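Side-chain contact in nitroreductase-like family protein (PDB 2I7H), which belongs by sequence to the nitroreductase family of flavoproteins and holds flavin mononucleotide in its two-chain assembly: residues 121-126 with 163-168. Residues are numbered along the deposited sequence; the frame is centred on the assembly and turned at random.
Sequences QNFQLL and LHIGYF
The helix carrying Phe-123 and Gln-124 (segment 121-126) and the strand carrying Leu-163 and Ile-165 (in segment 163-168, part of strand 157-167) run nearly parallel, with 12° between their axes and a closest approach of 11.2 Å. At that spacing the side chains do all the touching. Phe-123 has its CG anti to the backbone N (chi1 176°), which swings the ring out toward the strand. There its CD2 meets Leu-163 CD1 at 4.0 Å and its CE2 meets Ile-165 CD1 at 4.1 Å, both methyls lying oblique to the ring. Leu-163 and Ile-165, two apart on the strand, point to the helix, while His-164 between them turns to the other side. This is the helix-on-sheet core of the nitroreductase fold: helix 106-129 packs against a central strand of the antiparallel sheet, with strands 94-101 and 132-137 flanking 157-167. Leu-36 and Leu-37 of helix 30-40 also pack on Phe-123. The next residue, Gln-124, brings its aliphatic part into play, CG resting 4.0 Å from Leu-163 CD2. Its amide NE2 approaches the same methyl at 4.1 Å. Pro-44 of the second subunit packs on Gln-124, whose side chain is about 6 Å from a bound flavin mononucleotide.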
loop_
_atom_site.group_PDB
_atom_site.type_symbol
_atom_site.label_atom_id
_atom_site.label_comp_id
_atom_site.label_asym_id
_atom_site.label_seq_id
_atom_site.Cartn_x
_atom_site.Cartn_y
_atom_site.Cartn_z
ATOM N N GLN A 121 -1.588 4.406 -2.348
ATOM C CA GLN A 121 -1.863 3.627 -3.526
ATOM C C GLN A 121 -3.324 3.779 -3.984
ATOM O O GLN A 121 -3.568 3.977 -5.167
ATOM C CB GLN A 121 -1.500 2.154 -3.317
ATOM C CG GLN A 121 -1.932 1.246 -4.475
ATOM C CD GLN A 121 -1.225 1.510 -5.788
ATOM O OE1 GLN A 121 -1.450 0.790 -6.772
ATOM N NE2 GLN A 121 -0.390 2.536 -5.833
ATOM N N ASN A 122 -4.269 3.716 -3.034
ATOM C CA ASN A 122 -5.668 4.036 -3.316
ATOM C C ASN A 122 -5.767 5.369 -4.023
ATOM O O ASN A 122 -6.436 5.492 -5.038
ATOM C CB ASN A 122 -6.458 4.190 -2.024
ATOM C CG ASN A 122 -6.930 2.889 -1.444
ATOM O OD1 ASN A 122 -6.885 1.826 -2.064
ATOM N ND2 ASN A 122 -7.418 2.979 -0.222
ATOM N N PHE A 123 -5.120 6.379 -3.438
ATOM C CA PHE A 123 -5.175 7.732 -3.962
ATOM C C PHE A 123 -4.659 7.776 -5.397
ATOM O O PHE A 123 -5.248 8.441 -6.243
ATOM C CB PHE A 123 -4.345 8.705 -3.128
ATOM C CG PHE A 123 -4.331 10.065 -3.711
ATOM C CD1 PHE A 123 -5.402 10.965 -3.465
ATOM C CD2 PHE A 123 -3.325 10.439 -4.585
ATOM C CE1 PHE A 123 -5.394 12.204 -4.055
ATOM C CE2 PHE A 123 -3.324 11.680 -5.175
ATOM C CZ PHE A 123 -4.344 12.564 -4.923
ATOM N N GLN A 124 -3.556 7.074 -5.649
ATOM C CA GLN A 124 -2.926 7.075 -6.972
ATOM C C GLN A 124 -3.864 6.475 -8.019
ATOM O O GLN A 124 -3.957 6.992 -9.129
ATOM C CB GLN A 124 -1.599 6.334 -6.935
ATOM C CG GLN A 124 -0.427 7.071 -6.241
ATOM C CD GLN A 124 0.911 6.375 -6.616
ATOM O OE1 GLN A 124 0.998 5.153 -6.588
ATOM N NE2 GLN A 124 1.907 7.140 -7.015
ATOM N N LEU A 125 -4.589 5.424 -7.623
ATOM C CA LEU A 125 -5.580 4.755 -8.463
ATOM C C LEU A 125 -6.793 5.639 -8.741
ATOM O O LEU A 125 -7.183 5.845 -9.881
ATOM C CB LEU A 125 -6.011 3.423 -7.811
ATOM C CG LEU A 125 -4.924 2.362 -7.735
ATOM C CD1 LEU A 125 -5.414 1.077 -7.022
ATOM C CD2 LEU A 125 -4.374 2.085 -9.132
ATOM N N LEU A 126 -7.367 6.169 -7.673
ATOM C CA LEU A 126 -8.422 7.173 -7.738
ATOM C C LEU A 126 -8.089 8.362 -8.639
ATOM O O LEU A 126 -8.926 8.795 -9.439
ATOM C CB LEU A 126 -8.775 7.640 -6.317
ATOM C CG LEU A 126 -9.431 6.556 -5.449
ATOM C CD1 LEU A 126 -9.304 6.821 -3.972
ATOM C CD2 LEU A 126 -10.907 6.367 -5.806
ATOM N N LEU A 163 3.592 13.208 -2.692
ATOM C CA LEU A 163 2.949 12.963 -3.968
ATOM C C LEU A 163 2.938 14.245 -4.789
ATOM O O LEU A 163 2.489 15.274 -4.311
ATOM C CB LEU A 163 1.519 12.461 -3.771
ATOM C CG LEU A 163 1.263 11.117 -3.116
ATOM C CD1 LEU A 163 -0.079 11.239 -2.451
ATOM C CD2 LEU A 163 1.271 10.001 -4.178
ATOM N N HIS A 164 3.458 14.163 -6.011
ATOM C CA HIS A 164 3.474 15.280 -6.963
ATOM C C HIS A 164 2.404 15.004 -8.004
ATOM O O HIS A 164 2.355 13.926 -8.564
ATOM C CB HIS A 164 4.849 15.434 -7.598
ATOM C CG HIS A 164 5.894 15.905 -6.630
ATOM N ND1 HIS A 164 6.514 17.128 -6.742
ATOM C CD2 HIS A 164 6.421 15.318 -5.525
ATOM C CE1 HIS A 164 7.394 17.269 -5.765
ATOM N NE2 HIS A 164 7.349 16.188 -5.008
ATOM N N ILE A 165 1.529 15.967 -8.224
ATOM C CA ILE A 165 0.244 15.692 -8.857
ATOM C C ILE A 165 -0.100 16.753 -9.887
ATOM O O ILE A 165 0.122 17.933 -9.663
ATOM C CB ILE A 165 -0.899 15.682 -7.806
ATOM C CG1 ILE A 165 -0.560 14.760 -6.641
ATOM C CG2 ILE A 165 -2.246 15.305 -8.445
ATOM C CD1 ILE A 165 -1.201 15.171 -5.313
ATOM N N GLY A 166 -0.668 16.321 -11.006
ATOM C CA GLY A 166 -1.280 17.243 -11.961
ATOM C C GLY A 166 -1.720 16.524 -13.213
ATOM O O GLY A 166 -1.455 15.325 -13.381
ATOM N N TYR A 167 -2.411 17.247 -14.083
ATOM C CA TYR A 167 -2.818 16.714 -15.382
ATOM C C TYR A 167 -1.590 16.596 -16.267
ATOM O O TYR A 167 -0.594 17.283 -16.060
ATOM C CB TYR A 167 -3.912 17.597 -16.026
ATOM C CG TYR A 167 -5.182 17.593 -15.226
ATOM C CD1 TYR A 167 -5.522 18.678 -14.406
ATOM C CD2 TYR A 167 -6.029 16.482 -15.244
ATOM C CE1 TYR A 167 -6.697 18.653 -13.634
ATOM C CE2 TYR A 167 -7.193 16.442 -14.487
ATOM C CZ TYR A 167 -7.517 17.520 -13.680
ATOM O OH TYR A 167 -8.671 17.468 -12.942
ATOM N N PHE A 168 -1.651 15.705 -17.237
ATOM C CA PHE A 168 -0.478 15.414 -18.052
ATOM C C PHE A 168 -0.849 15.203 -19.502
ATOM O O PHE A 168 -1.989 14.876 -19.832
ATOM C CB PHE A 168 0.278 14.186 -17.512
ATOM C CG PHE A 168 -0.528 12.931 -17.517
ATOM C CD1 PHE A 168 -0.396 12.011 -18.546
ATOM C CD2 PHE A 168 -1.434 12.675 -16.506
ATOM C CE1 PHE A 168 -1.174 10.846 -18.553
ATOM C CE2 PHE A 168 -2.203 11.513 -16.504
ATOM C CZ PHE A 168 -2.075 10.605 -17.506
#